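Local coordinates for protein UDP-L-Rhamnose Synthase (Acanthamoeba polyphaga mimivirus, PDB 7JID) that probably makes UDP-L-rhamnose as an NADP-dependent oxidoreductase and is captured here with both NADP and UDP-rhamnose bound, at residues Ile112-Asn117 against Met244-Gln249; Asn117-Asp122 against Pro219-His224; Ser223-Leu228 against Leu239-Met244. All coordinates share one frame; numbering follows the deposited sequence.

Contact 1. Residues Ile112-Asn117 against Met244-Gln249. With AWU ([[(2~{R},3~{S},4~{R},5~{R})-5-[2,4-bis(oxidanylidene)pyrimidin-1-yl]-3,4-bis(oxidanyl)oxolan-2-yl]methoxy-oxidanyl-phosphoryl] [(2~{R},3~{R},4~{R},5~{R},6~{S})-6-methyl-3,4,5-tris(oxidanyl)oxan-2-yl] hydrogen phosphate), chain C; EDO (1,2-ethanediol), chain F; EDO (1,2-ethanediol), chain J; EDO (1,2-ethanediol), chain G.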
loop_
_atom_site.group_PDB
_atom_site.type_symbol
_atom_site.label_atom_id
_atom_site.label_comp_id
_atom_site.label_asym_id
_atom_site.label_seq_id
_atom_site.Cartn_x
_atom_site.Cartn_y
_atom_site.Cartn_z
ATOM N N ILE A 112 9.706 -0.910 11.644
ATOM C CA ILE A 112 9.368 -1.962 10.638
ATOM C C ILE A 112 10.182 -3.209 10.946
ATOM O O ILE A 112 10.096 -4.182 10.174
ATOM C CB ILE A 112 9.647 -1.395 9.236
ATOM C CG1 ILE A 112 11.125 -1.073 9.034
ATOM C CG2 ILE A 112 8.761 -0.155 9.046
ATOM C CD1 ILE A 112 11.467 -0.521 7.681
ATOM N N PHE A 113 10.972 -3.175 12.022
ATOM C CA PHE A 113 11.798 -4.337 12.431
ATOM C C PHE A 113 11.574 -4.655 13.910
ATOM O O PHE A 113 11.123 -3.834 14.695
ATOM C CB PHE A 113 13.293 -4.075 12.281
ATOM C CG PHE A 113 13.729 -3.494 10.962
ATOM C CD1 PHE A 113 13.752 -4.273 9.813
ATOM C CD2 PHE A 113 14.083 -2.159 10.863
ATOM C CE1 PHE A 113 14.202 -3.741 8.618
ATOM C CE2 PHE A 113 14.534 -1.632 9.669
ATOM C CZ PHE A 113 14.525 -2.414 8.525
ATOM N N GLU A 114 11.852 -5.899 14.246
ATOM C CA GLU A 114 11.786 -6.406 15.634
ATOM C C GLU A 114 13.060 -7.217 15.911
ATOM O O GLU A 114 13.330 -8.164 15.165
ATOM C CB GLU A 114 10.486 -7.186 15.832
ATOM C CG GLU A 114 10.335 -7.809 17.198
ATOM C CD GLU A 114 10.006 -6.922 18.390
ATOM O OE1 GLU A 114 9.168 -5.920 18.305
ATOM O OE2 GLU A 114 10.486 -7.318 19.487
ATOM N N GLY A 115 13.800 -6.835 16.940
ATOM C CA GLY A 115 14.898 -7.639 17.485
ATOM C C GLY A 115 16.246 -6.945 17.490
ATOM O O GLY A 115 16.339 -5.739 17.283
ATOM N N GLN A 116 17.314 -7.740 17.631
ATOM C CA GLN A 116 18.720 -7.282 17.661
ATOM C C GLN A 116 18.974 -6.258 18.776
ATOM O O GLN A 116 20.018 -5.579 18.720
ATOM C CB GLN A 116 19.180 -6.761 16.300
ATOM C CG GLN A 116 18.985 -7.820 15.204
ATOM C CD GLN A 116 19.778 -7.614 13.940
ATOM O OE1 GLN A 116 19.243 -7.577 12.801
ATOM N NE2 GLN A 116 21.059 -7.480 14.130
ATOM N N ASN A 117 18.105 -6.245 19.800
ATOM C CA ASN A 117 18.112 -5.249 20.899
ATOM C C ASN A 117 18.313 -5.976 22.234
ATOM O O ASN A 117 17.777 -5.523 23.217
ATOM C CB ASN A 117 16.851 -4.378 20.933
ATOM C CG ASN A 117 15.585 -5.184 21.099
ATOM O OD1 ASN A 117 15.520 -6.335 20.675
ATOM N ND2 ASN A 117 14.593 -4.646 21.801
ATOM N N MET A 244 5.497 -3.087 33.227
ATOM C CA MET A 244 4.669 -4.197 32.723
ATOM C C MET A 244 5.427 -4.881 31.608
ATOM O O MET A 244 6.314 -4.251 30.966
ATOM C CB MET A 244 3.303 -3.706 32.232
ATOM C CG MET A 244 3.362 -2.770 31.022
ATOM S SD MET A 244 1.714 -2.506 30.387
ATOM C CE MET A 244 2.042 -1.138 29.264
ATOM N N SER A 245 5.053 -6.113 31.316
ATOM C CA SER A 245 5.677 -6.945 30.266
ATOM C C SER A 245 5.070 -6.591 28.892
ATOM O O SER A 245 4.064 -5.894 28.857
ATOM C CB SER A 245 5.438 -8.406 30.552
ATOM O OG SER A 245 4.063 -8.705 30.388
ATOM N N ARG A 246 5.758 -6.986 27.829
ATOM C CA ARG A 246 5.261 -6.912 26.415
ATOM C C ARG A 246 3.857 -7.525 26.298
ATOM O O ARG A 246 3.007 -6.948 25.629
ATOM C CB ARG A 246 6.277 -7.662 25.546
ATOM C CG ARG A 246 5.951 -7.649 24.066
ATOM C CD ARG A 246 6.473 -6.412 23.405
ATOM N NE ARG A 246 6.308 -6.538 21.948
ATOM C CZ ARG A 246 7.250 -6.886 21.083
ATOM N NH1 ARG A 246 8.471 -7.237 21.464
ATOM N NH2 ARG A 246 6.945 -6.912 19.800
ATOM N N GLU A 247 3.635 -8.677 26.957
ATOM C CA GLU A 247 2.347 -9.432 26.928
ATOM C C GLU A 247 1.261 -8.640 27.672
ATOM O O GLU A 247 0.133 -8.535 27.154
ATOM C CB GLU A 247 2.595 -10.821 27.528
ATOM C CG GLU A 247 3.555 -11.692 26.727
ATOM C CD GLU A 247 5.047 -11.328 26.746
ATOM O OE1 GLU A 247 5.560 -10.814 27.809
ATOM O OE2 GLU A 247 5.698 -11.465 25.648
ATOM N N GLN A 248 1.558 -8.092 28.847
ATOM C CA GLN A 248 0.615 -7.207 29.578
ATOM C C GLN A 248 0.241 -6.016 28.691
ATOM O O GLN A 248 -0.946 -5.641 28.644
ATOM C CB GLN A 248 1.228 -6.714 30.884
ATOM C CG GLN A 248 1.095 -7.720 32.020
ATOM C CD GLN A 248 1.899 -7.265 33.218
ATOM O OE1 GLN A 248 3.104 -7.072 33.126
ATOM N NE2 GLN A 248 1.226 -7.033 34.346
ATOM N N GLN A 249 1.245 -5.414 28.024
ATOM C CA GLN A 249 0.982 -4.236 27.168
ATOM C C GLN A 249 0.093 -4.631 25.976
ATOM O O GLN A 249 -0.797 -3.859 25.664
ATOM C CB GLN A 249 2.312 -3.670 26.671
ATOM C CG GLN A 249 2.136 -2.415 25.831
ATOM C CD GLN A 249 3.442 -1.956 25.211
ATOM O OE1 GLN A 249 4.030 -2.625 24.345
ATOM N NE2 GLN A 249 3.953 -0.868 25.743
HETATM P PA AWU C . 3.037 4.917 21.820
HETATM O O1A AWU C . 1.897 3.982 21.670
HETATM O O2A AWU C . 2.834 6.175 22.647
HETATM O O3A AWU C . 3.628 5.611 20.469
HETATM P PB AWU C . 3.514 5.034 18.929
HETATM O O1B AWU C . 3.958 3.561 18.748
HETATM O O2B AWU C . 2.148 5.474 18.358
HETATM O O3B AWU C . 4.693 5.918 18.306
HETATM C "C5'" AWU C . 5.422 6.647 14.830
HETATM O "O5'" AWU C . 5.027 6.774 16.183
HETATM C "C4'" AWU C . 6.929 6.481 14.754
HETATM O "O4'" AWU C . 7.365 6.174 13.411
HETATM C "C3'" AWU C . 7.333 5.354 15.648
HETATM O "O3'" AWU C . 8.728 5.402 15.794
HETATM C "C2'" AWU C . 6.779 5.482 17.063
HETATM C "C1'" AWU C . 5.346 5.784 17.068
HETATM N N1 AWU C . 4.134 2.339 26.192
HETATM C C2 AWU C . 4.204 1.995 27.530
HETATM O O2 AWU C . 5.314 1.808 28.069
HETATM N N3 AWU C . 3.047 2.004 28.266
HETATM C C4 AWU C . 1.830 2.190 27.691
HETATM O O4 AWU C . 0.798 2.206 28.459
HETATM C C5 AWU C . 1.763 2.557 26.346
HETATM C C6 AWU C . 2.916 2.526 25.567
HETATM C C1C AWU C . 5.367 2.365 25.355
HETATM C C2C AWU C . 5.312 1.615 24.024
HETATM C C3C AWU C . 6.341 2.405 23.175
HETATM C C4C AWU C . 6.181 3.784 23.729
HETATM C C5C AWU C . 5.462 4.768 22.831
HETATM C "C6'" AWU C . 4.939 7.935 14.167
HETATM O "O2'" AWU C . 7.371 6.620 17.655
HETATM O O2C AWU C . 5.725 0.289 24.237
HETATM O O3C AWU C . 7.663 1.999 23.479
HETATM O O4C AWU C . 5.409 3.709 24.920
HETATM O O5C AWU C . 4.242 4.115 22.409
HETATM C C1 EDO F . 13.164 -7.932 20.445
HETATM O O1 EDO F . 14.136 -8.585 21.262
HETATM C C2 EDO F . 12.070 -7.238 21.177
HETATM O O2 EDO F . 12.397 -6.527 22.327
HETATM C C1 EDO J . 9.503 -7.064 28.142
HETATM O O1 EDO J . 8.408 -7.919 28.395
HETATM C C2 EDO J . 9.491 -5.757 28.892
HETATM O O2 EDO J . 9.865 -5.799 30.254
HETATM C C1 EDO G . 16.532 -10.994 14.510
HETATM O O1 EDO G . 15.312 -10.670 15.116
HETATM C C2 EDO G . 16.758 -10.184 13.305
HETATM O O2 EDO G . 17.788 -10.654 12.484
#

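Contact 2. Residues Asn117-Asp122 against Pro219-His224. With AWU ([[(2~{R},3~{S},4~{R},5~{R})-5-[2,4-bis(oxidanylidene)pyrimidin-1-yl]-3,4-bis(oxidanyl)oxolan-2-yl]methoxy-oxidanyl-phosphoryl] [(2~{R},3~{R},4~{R},5~{R},6~{S})-6-methyl-3,4,5-tris(oxidanyl)oxan-2-yl] hydrogen phosphate), chain C; EDO (1,2-ethanediol), chain F.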
loop_
_atom_site.group_PDB
_atom_site.type_symbol
_atom_site.label_atom_id
_atom_site.label_comp_id
_atom_site.label_asym_id
_atom_site.label_seq_id
_atom_site.Cartn_x
_atom_site.Cartn_y
_atom_site.Cartn_z
ATOM N N ASN A 117 18.105 -6.245 19.800
ATOM C CA ASN A 117 18.112 -5.249 20.899
ATOM C C ASN A 117 18.313 -5.976 22.234
ATOM O O ASN A 117 17.777 -5.523 23.217
ATOM C CB ASN A 117 16.851 -4.378 20.933
ATOM C CG ASN A 117 15.585 -5.184 21.099
ATOM O OD1 ASN A 117 15.520 -6.335 20.675
ATOM N ND2 ASN A 117 14.593 -4.646 21.801
ATOM N N ASN A 118 19.031 -7.096 22.227
ATOM C CA ASN A 118 19.226 -7.946 23.427
ATOM C C ASN A 118 20.691 -7.840 23.880
ATOM O O ASN A 118 21.037 -8.584 24.822
ATOM C CB ASN A 118 18.795 -9.389 23.165
ATOM C CG ASN A 118 17.371 -9.490 22.678
ATOM O OD1 ASN A 118 16.460 -9.073 23.396
ATOM N ND2 ASN A 118 17.173 -10.062 21.492
ATOM N N PHE A 119 21.524 -7.048 23.193
ATOM C CA PHE A 119 22.971 -6.842 23.459
ATOM C C PHE A 119 23.724 -8.154 23.171
ATOM O O PHE A 119 24.846 -8.300 23.617
ATOM C CB PHE A 119 23.228 -6.302 24.873
ATOM C CG PHE A 119 22.316 -5.182 25.300
ATOM C CD1 PHE A 119 22.455 -3.905 24.786
ATOM C CD2 PHE A 119 21.362 -5.422 26.268
ATOM C CE1 PHE A 119 21.573 -2.900 25.175
ATOM C CE2 PHE A 119 20.509 -4.413 26.679
ATOM C CZ PHE A 119 20.626 -3.157 26.134
ATOM N N SER A 120 23.103 -9.069 22.425
ATOM C CA SER A 120 23.773 -10.276 21.867
ATOM C C SER A 120 25.038 -9.836 21.131
ATOM O O SER A 120 25.025 -8.878 20.309
ATOM C CB SER A 120 22.811 -11.058 20.995
ATOM O OG SER A 120 21.763 -11.563 21.798
ATOM N N ALA A 121 26.183 -10.465 21.400
ATOM C CA ALA A 121 27.475 -10.002 20.850
ATOM C C ALA A 121 27.566 -10.172 19.330
ATOM O O ALA A 121 28.437 -9.583 18.725
ATOM C CB ALA A 121 28.592 -10.761 21.528
ATOM N N ASP A 122 26.672 -10.949 18.695
ATOM C CA ASP A 122 26.776 -11.232 17.240
ATOM C C ASP A 122 25.734 -10.442 16.426
ATOM O O ASP A 122 25.605 -10.693 15.216
ATOM C CB ASP A 122 26.569 -12.722 17.001
ATOM C CG ASP A 122 25.223 -13.266 17.424
ATOM O OD1 ASP A 122 24.496 -12.648 18.280
ATOM O OD2 ASP A 122 24.915 -14.369 16.942
ATOM N N PRO A 219 23.114 6.715 17.672
ATOM C CA PRO A 219 23.755 5.415 17.856
ATOM C C PRO A 219 23.395 4.768 19.202
ATOM O O PRO A 219 23.328 5.482 20.227
ATOM C CB PRO A 219 25.231 5.727 17.731
ATOM C CG PRO A 219 25.243 6.864 16.756
ATOM C CD PRO A 219 24.040 7.744 17.143
ATOM N N GLY A 220 23.193 3.450 19.177
ATOM C CA GLY A 220 23.002 2.661 20.397
ATOM C C GLY A 220 21.560 2.590 20.871
ATOM O O GLY A 220 20.610 2.975 20.163
ATOM N N LEU A 221 21.397 1.936 22.013
ATOM C CA LEU A 221 20.101 1.585 22.621
ATOM C C LEU A 221 19.904 2.255 23.954
ATOM O O LEU A 221 20.874 2.382 24.728
ATOM C CB LEU A 221 20.086 0.065 22.813
ATOM C CG LEU A 221 20.060 -0.786 21.553
ATOM C CD1 LEU A 221 20.219 -2.263 21.931
ATOM C CD2 LEU A 221 18.788 -0.523 20.732
ATOM N N VAL A 222 18.676 2.642 24.231
ATOM C CA VAL A 222 18.255 3.138 25.548
ATOM C C VAL A 222 16.909 2.512 25.852
ATOM O O VAL A 222 16.099 2.264 24.942
ATOM C CB VAL A 222 18.204 4.672 25.596
ATOM C CG1 VAL A 222 17.066 5.228 24.737
ATOM C CG2 VAL A 222 18.192 5.157 27.033
ATOM N N SER A 223 16.645 2.292 27.120
ATOM C CA SER A 223 15.329 1.771 27.558
ATOM C C SER A 223 14.514 2.867 28.205
ATOM O O SER A 223 15.061 3.865 28.677
ATOM C CB SER A 223 15.443 0.618 28.509
ATOM O OG SER A 223 15.948 1.083 29.739
ATOM N N HIS A 224 13.238 2.594 28.305
ATOM C CA HIS A 224 12.286 3.475 29.026
ATOM C C HIS A 224 12.798 3.634 30.462
ATOM O O HIS A 224 12.759 4.741 30.996
ATOM C CB HIS A 224 10.889 2.877 28.984
ATOM C CG HIS A 224 10.388 2.450 27.645
ATOM N ND1 HIS A 224 11.073 1.538 26.839
ATOM C CD2 HIS A 224 9.267 2.778 26.981
ATOM C CE1 HIS A 224 10.359 1.322 25.744
ATOM N NE2 HIS A 224 9.279 2.083 25.800
HETATM P PA AWU C . 3.037 4.917 21.820
HETATM O O1A AWU C . 1.897 3.982 21.670
HETATM O O2A AWU C . 2.834 6.175 22.647
HETATM O O3A AWU C . 3.628 5.611 20.469
HETATM P PB AWU C . 3.514 5.034 18.929
HETATM O O1B AWU C . 3.958 3.561 18.748
HETATM O O2B AWU C . 2.148 5.474 18.358
HETATM O O3B AWU C . 4.693 5.918 18.306
HETATM C "C5'" AWU C . 5.422 6.647 14.830
HETATM O "O5'" AWU C . 5.027 6.774 16.183
HETATM C "C4'" AWU C . 6.929 6.481 14.754
HETATM O "O4'" AWU C . 7.365 6.174 13.411
HETATM C "C3'" AWU C . 7.333 5.354 15.648
HETATM O "O3'" AWU C . 8.728 5.402 15.794
HETATM C "C2'" AWU C . 6.779 5.482 17.063
HETATM C "C1'" AWU C . 5.346 5.784 17.068
HETATM N N1 AWU C . 4.134 2.339 26.192
HETATM C C2 AWU C . 4.204 1.995 27.530
HETATM O O2 AWU C . 5.314 1.808 28.069
HETATM N N3 AWU C . 3.047 2.004 28.266
HETATM C C4 AWU C . 1.830 2.190 27.691
HETATM O O4 AWU C . 0.798 2.206 28.459
HETATM C C5 AWU C . 1.763 2.557 26.346
HETATM C C6 AWU C . 2.916 2.526 25.567
HETATM C C1C AWU C . 5.367 2.365 25.355
HETATM C C2C AWU C . 5.312 1.615 24.024
HETATM C C3C AWU C . 6.341 2.405 23.175
HETATM C C4C AWU C . 6.181 3.784 23.729
HETATM C C5C AWU C . 5.462 4.768 22.831
HETATM C "C6'" AWU C . 4.939 7.935 14.167
HETATM O "O2'" AWU C . 7.371 6.620 17.655
HETATM O O2C AWU C . 5.725 0.289 24.237
HETATM O O3C AWU C . 7.663 1.999 23.479
HETATM O O4C AWU C . 5.409 3.709 24.920
HETATM O O5C AWU C . 4.242 4.115 22.409
HETATM C C1 EDO F . 13.164 -7.932 20.445
HETATM O O1 EDO F . 14.136 -8.585 21.262
HETATM C C2 EDO F . 12.070 -7.238 21.177
HETATM O O2 EDO F . 12.397 -6.527 22.327
#

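Contact 3. Residues Ser223-Leu228 against Leu239-Met244. With AWU ([[(2~{R},3~{S},4~{R},5~{R})-5-[2,4-bis(oxidanylidene)pyrimidin-1-yl]-3,4-bis(oxidanyl)oxolan-2-yl]methoxy-oxidanyl-phosphoryl] [(2~{R},3~{R},4~{R},5~{R},6~{S})-6-methyl-3,4,5-tris(oxidanyl)oxan-2-yl] hydrogen phosphate), chain C; EDO (1,2-ethanediol), chain H.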
loop_
_atom_site.group_PDB
_atom_site.type_symbol
_atom_site.label_atom_id
_atom_site.label_comp_id
_atom_site.label_asym_id
_atom_site.label_seq_id
_atom_site.Cartn_x
_atom_site.Cartn_y
_atom_site.Cartn_z
ATOM N N SER A 223 16.645 2.292 27.120
ATOM C CA SER A 223 15.329 1.771 27.558
ATOM C C SER A 223 14.514 2.867 28.205
ATOM O O SER A 223 15.061 3.865 28.677
ATOM C CB SER A 223 15.443 0.618 28.509
ATOM O OG SER A 223 15.948 1.083 29.739
ATOM N N HIS A 224 13.238 2.594 28.305
ATOM C CA HIS A 224 12.286 3.475 29.026
ATOM C C HIS A 224 12.798 3.634 30.462
ATOM O O HIS A 224 12.759 4.741 30.996
ATOM C CB HIS A 224 10.889 2.877 28.984
ATOM C CG HIS A 224 10.388 2.450 27.645
ATOM N ND1 HIS A 224 11.073 1.538 26.839
ATOM C CD2 HIS A 224 9.267 2.778 26.981
ATOM C CE1 HIS A 224 10.359 1.322 25.744
ATOM N NE2 HIS A 224 9.279 2.083 25.800
ATOM N N ASN A 225 13.211 2.539 31.091
ATOM C CA ASN A 225 13.689 2.626 32.480
ATOM C C ASN A 225 14.915 3.510 32.562
ATOM O O ASN A 225 15.024 4.265 33.537
ATOM C CB ASN A 225 13.949 1.242 33.048
ATOM C CG ASN A 225 12.700 0.504 33.460
ATOM O OD1 ASN A 225 11.591 1.028 33.415
ATOM N ND2 ASN A 225 12.906 -0.757 33.800
ATOM N N GLU A 226 15.839 3.428 31.608
ATOM C CA GLU A 226 17.052 4.280 31.703
ATOM C C GLU A 226 16.648 5.761 31.610
ATOM O O GLU A 226 17.198 6.597 32.350
ATOM C CB GLU A 226 18.080 3.985 30.617
ATOM C CG GLU A 226 18.854 2.711 30.815
ATOM C CD GLU A 226 19.671 2.369 29.596
ATOM O OE1 GLU A 226 19.050 2.125 28.583
ATOM O OE2 GLU A 226 20.908 2.347 29.673
ATOM N N ILE A 227 15.691 6.094 30.736
ATOM C CA ILE A 227 15.215 7.486 30.542
ATOM C C ILE A 227 14.511 7.969 31.814
ATOM O O ILE A 227 14.886 9.048 32.310
ATOM C CB ILE A 227 14.274 7.618 29.333
ATOM C CG1 ILE A 227 15.031 7.337 28.043
ATOM C CG2 ILE A 227 13.645 9.021 29.329
ATOM C CD1 ILE A 227 14.101 7.116 26.897
ATOM N N LEU A 228 13.620 7.175 32.380
ATOM C CA LEU A 228 12.865 7.629 33.573
ATOM C C LEU A 228 13.864 7.747 34.724
ATOM O O LEU A 228 13.681 8.627 35.523
ATOM C CB LEU A 228 11.714 6.674 33.879
ATOM C CG LEU A 228 10.615 6.746 32.829
ATOM C CD1 LEU A 228 9.687 5.556 32.937
ATOM C CD2 LEU A 228 9.861 8.070 32.912
ATOM N N LEU A 239 10.324 10.459 41.771
ATOM C CA LEU A 239 9.700 9.821 40.582
ATOM C C LEU A 239 9.802 8.311 40.737
ATOM O O LEU A 239 10.924 7.808 40.953
ATOM C CB LEU A 239 10.414 10.245 39.292
ATOM C CG LEU A 239 9.744 9.738 38.011
ATOM C CD1 LEU A 239 8.351 10.289 37.875
ATOM C CD2 LEU A 239 10.566 10.087 36.784
ATOM N N THR A 240 8.658 7.639 40.562
ATOM C CA THR A 240 8.521 6.165 40.573
ATOM C C THR A 240 7.532 5.789 39.456
ATOM O O THR A 240 6.714 6.652 38.997
ATOM C CB THR A 240 8.079 5.655 41.953
ATOM O OG1 THR A 240 6.812 6.220 42.271
ATOM C CG2 THR A 240 9.072 5.998 43.033
ATOM N N TRP A 241 7.645 4.568 38.987
ATOM C CA TRP A 241 6.754 4.051 37.934
ATOM C C TRP A 241 6.605 2.544 38.098
ATOM O O TRP A 241 7.501 1.888 38.659
ATOM C CB TRP A 241 7.264 4.452 36.540
ATOM C CG TRP A 241 8.633 3.959 36.226
ATOM C CD1 TRP A 241 8.963 2.829 35.546
ATOM C CD2 TRP A 241 9.885 4.571 36.609
ATOM N NE1 TRP A 241 10.319 2.705 35.451
ATOM C CE2 TRP A 241 10.910 3.761 36.086
ATOM C CE3 TRP A 241 10.254 5.730 37.297
ATOM C CZ2 TRP A 241 12.263 4.044 36.276
ATOM C CZ3 TRP A 241 11.595 6.016 37.474
ATOM C CH2 TRP A 241 12.582 5.187 36.951
ATOM N N GLU A 242 5.508 2.012 37.546
ATOM C CA GLU A 242 5.246 0.561 37.489
ATOM C C GLU A 242 5.678 0.021 36.122
ATOM O O GLU A 242 5.390 0.679 35.106
ATOM C CB GLU A 242 3.754 0.321 37.712
ATOM C CG GLU A 242 3.381 -1.145 37.756
ATOM C CD GLU A 242 1.935 -1.404 38.167
ATOM O OE1 GLU A 242 1.534 -2.570 38.146
ATOM O OE2 GLU A 242 1.213 -0.434 38.510
ATOM N N ASN A 243 6.354 -1.117 36.110
ATOM C CA ASN A 243 6.729 -1.810 34.853
ATOM C C ASN A 243 5.647 -2.821 34.508
ATOM O O ASN A 243 4.913 -3.289 35.448
ATOM C CB ASN A 243 8.094 -2.474 34.933
ATOM C CG ASN A 243 9.209 -1.463 34.766
ATOM O OD1 ASN A 243 10.046 -1.356 35.646
ATOM N ND2 ASN A 243 9.229 -0.715 33.668
ATOM N N MET A 244 5.497 -3.087 33.227
ATOM C CA MET A 244 4.669 -4.197 32.723
ATOM C C MET A 244 5.427 -4.881 31.608
ATOM O O MET A 244 6.314 -4.251 30.966
ATOM C CB MET A 244 3.303 -3.706 32.232
ATOM C CG MET A 244 3.362 -2.770 31.022
ATOM S SD MET A 244 1.714 -2.506 30.387
ATOM C CE MET A 244 2.042 -1.138 29.264
HETATM P PA AWU C . 3.037 4.917 21.820
HETATM O O1A AWU C . 1.897 3.982 21.670
HETATM O O2A AWU C . 2.834 6.175 22.647
HETATM O O3A AWU C . 3.628 5.611 20.469
HETATM P PB AWU C . 3.514 5.034 18.929
HETATM O O1B AWU C . 3.958 3.561 18.748
HETATM O O2B AWU C . 2.148 5.474 18.358
HETATM O O3B AWU C . 4.693 5.918 18.306
HETATM C "C5'" AWU C . 5.422 6.647 14.830
HETATM O "O5'" AWU C . 5.027 6.774 16.183
HETATM C "C4'" AWU C . 6.929 6.481 14.754
HETATM O "O4'" AWU C . 7.365 6.174 13.411
HETATM C "C3'" AWU C . 7.333 5.354 15.648
HETATM O "O3'" AWU C . 8.728 5.402 15.794
HETATM C "C2'" AWU C . 6.779 5.482 17.063
HETATM C "C1'" AWU C . 5.346 5.784 17.068
HETATM N N1 AWU C . 4.134 2.339 26.192
HETATM C C2 AWU C . 4.204 1.995 27.530
HETATM O O2 AWU C . 5.314 1.808 28.069
HETATM N N3 AWU C . 3.047 2.004 28.266
HETATM C C4 AWU C . 1.830 2.190 27.691
HETATM O O4 AWU C . 0.798 2.206 28.459
HETATM C C5 AWU C . 1.763 2.557 26.346
HETATM C C6 AWU C . 2.916 2.526 25.567
HETATM C C1C AWU C . 5.367 2.365 25.355
HETATM C C2C AWU C . 5.312 1.615 24.024
HETATM C C3C AWU C . 6.341 2.405 23.175
HETATM C C4C AWU C . 6.181 3.784 23.729
HETATM C C5C AWU C . 5.462 4.768 22.831
HETATM C "C6'" AWU C . 4.939 7.935 14.167
HETATM O "O2'" AWU C . 7.371 6.620 17.655
HETATM O O2C AWU C . 5.725 0.289 24.237
HETATM O O3C AWU C . 7.663 1.999 23.479
HETATM O O4C AWU C . 5.409 3.709 24.920
HETATM O O5C AWU C . 4.242 4.115 22.409
HETATM C C1 EDO H . 10.432 2.123 40.201
HETATM O O1 EDO H . 10.096 3.473 40.293
HETATM C C2 EDO H . 11.369 1.852 39.089
HETATM O O2 EDO H . 10.846 1.002 38.093
#

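Contact 1. Residues Ile112-Asn117 against Met244-Gln249
Glu114 and Arg246 reach toward each other from opposite directions and meet in a two-pronged salt bridge. Both place CG anti to the backbone N (chi1 177° in Glu114) and then bend at chi2. The firmer prong joins Arg246 NH1 to Glu114 OE2 at 2.8 Å with an N-H...O angle of 160°, although an ethanediol is modelled too close to OE2, so its fine geometry is less sure. The oxygen lies near the guanidinium plane, the nitrogen approaches it from above the carboxylate plane, and the two flat groups are turned 36° apart. The second prong, Arg246 NH2 to Glu114 OE1 at 2.9 Å, is bent and weak. Glu114 OE1 also accepts from Asn259 N, and Arg246 NE pairs with Asp256. Around this polar point the contact is loose: it buries 86 Å², and both residues are partly exposed. Glu114 is modelled in two conformers, and the bridge is described for one of them. Further along the helix, Gln249 NE2 donates to the ribose O2C of UDP-rhamnose at 2.6 Å. The bridge thus ties the loop between strand 103-109 and helix 138-150 to the first turn of helix 246-252.

Contact 2. Residues Asn117-Asp122 against Pro219-His224
Leu221 sets its CG anti to its own carbonyl carbon (chi1 -67°), and with CD1 anti to CA its methyl reaches the 117-122 loop, where Phe119 and Asn117 receive it. Phe119 turns its ring the same way about CA-CB (chi1 -45°), from a backbone with positive phi (67°), and this brings the end of the ring closer to Leu221 than its base. The two side chains slide past each other in opposite directions. Phe119 CE1 comes to 3.6 Å from Leu221 CD1 and to 4.1 Å from Leu221 CB, and the methyl meets the ring obliquely. The same methyl rests on the backbone of Asn117, with Leu221 CD1 3.8 Å from Asn117 CA. One leucine branch therefore touches both the Phe119 ring, through CE1, and the main chain at Asn117.

The packing is apolar and modest, burying 138 Å². Phe119 is exposed on the outer side, whereas Asn117 is buried and sends its amide away from Leu221. Asn117 ND2 donates to Pro189 O and also to O2 of an ethanediol at 2.9 Å. This ethanediol probably comes from the crystallisation liquor and is modelled too close to Asn117 OD1 and Glu114 OE2. Phe119 touches Pro189 as well, and Leu221 touches Leu261, so neighbouring loops continue the packing.

At the far end of 219-224 the chain enters helix 224-234. There the imidazole edge of His224 faces the ribose of UDP-rhamnose, with His224 NE2 and ligand O3C hydrogen-bonded at 2.8 Å, and the ring meets Phe175. Loops that follow parallel strands 103-109 and 212-215 pack together here, and the second leads into the nucleotide-sugar pocket, as expected of a Rossmann fold, in which ligands bind where the strands end.

Contact 3. Residues Ser223-Leu228 against Leu239-Met244
Packing of a helix against the extended chain that follows it joins Asn225 and Leu228, on the first turns of helix 224-234, to Trp241 and Asn243 at the short strand 242-243. Trp241 holds CG between its backbone N and carbonyl carbon (chi1 59°), with the indole lying toward helix 224-234. Leu228 lies over one face of it: its CB sits 3.4 Å from the centroid of the six-membered Trp241 ring, only 8° off the normal, a CH-pi contact. An ethanediol occupies the opposite face. Asn225 OD1, at the indole edge, accepts from Trp241 NE1 at 2.9 Å, well above the carbonyl plane, and from Asn243 ND2, also at 2.9 Å, in that plane, on a lone pair, at 169°. The return bond from Asn225 ND2 to Asn243 OD1 is weak. Ser223 and Glu226 close a capping box at the helix start, Glu226 N donating to Ser223 OG at 3.0 Å and Ser223 N to Glu226 OE1 at 2.8 Å. Two donors converge from different directions on one oxygen, which should restrain the rotation of the Asn225 amide, and the indole is held both at its N-H and across its face.

Along the chain the segments run 112-122, 219-228 and 239-249, so contacts 2 and 3 both fall inside the loop that contact 1 closes. Their centres lie 13 Å (1 and 2), 15 Å (1 and 3) and 17 Å (2 and 3) apart, all on one side of the chain's centre. Asn117 is common to contacts 1 and 2, Met244 to contacts 1 and 3, and Ser223 and His224 to contacts 2 and 3, where Val222 also packs on Ile227. The loop after strand 103-109 of the six-stranded parallel sheet is thereby connected to helices 224-234 and 246-252. The segments also carry His224, Met244 and Gln249, which line the UDP-rhamnose pocket.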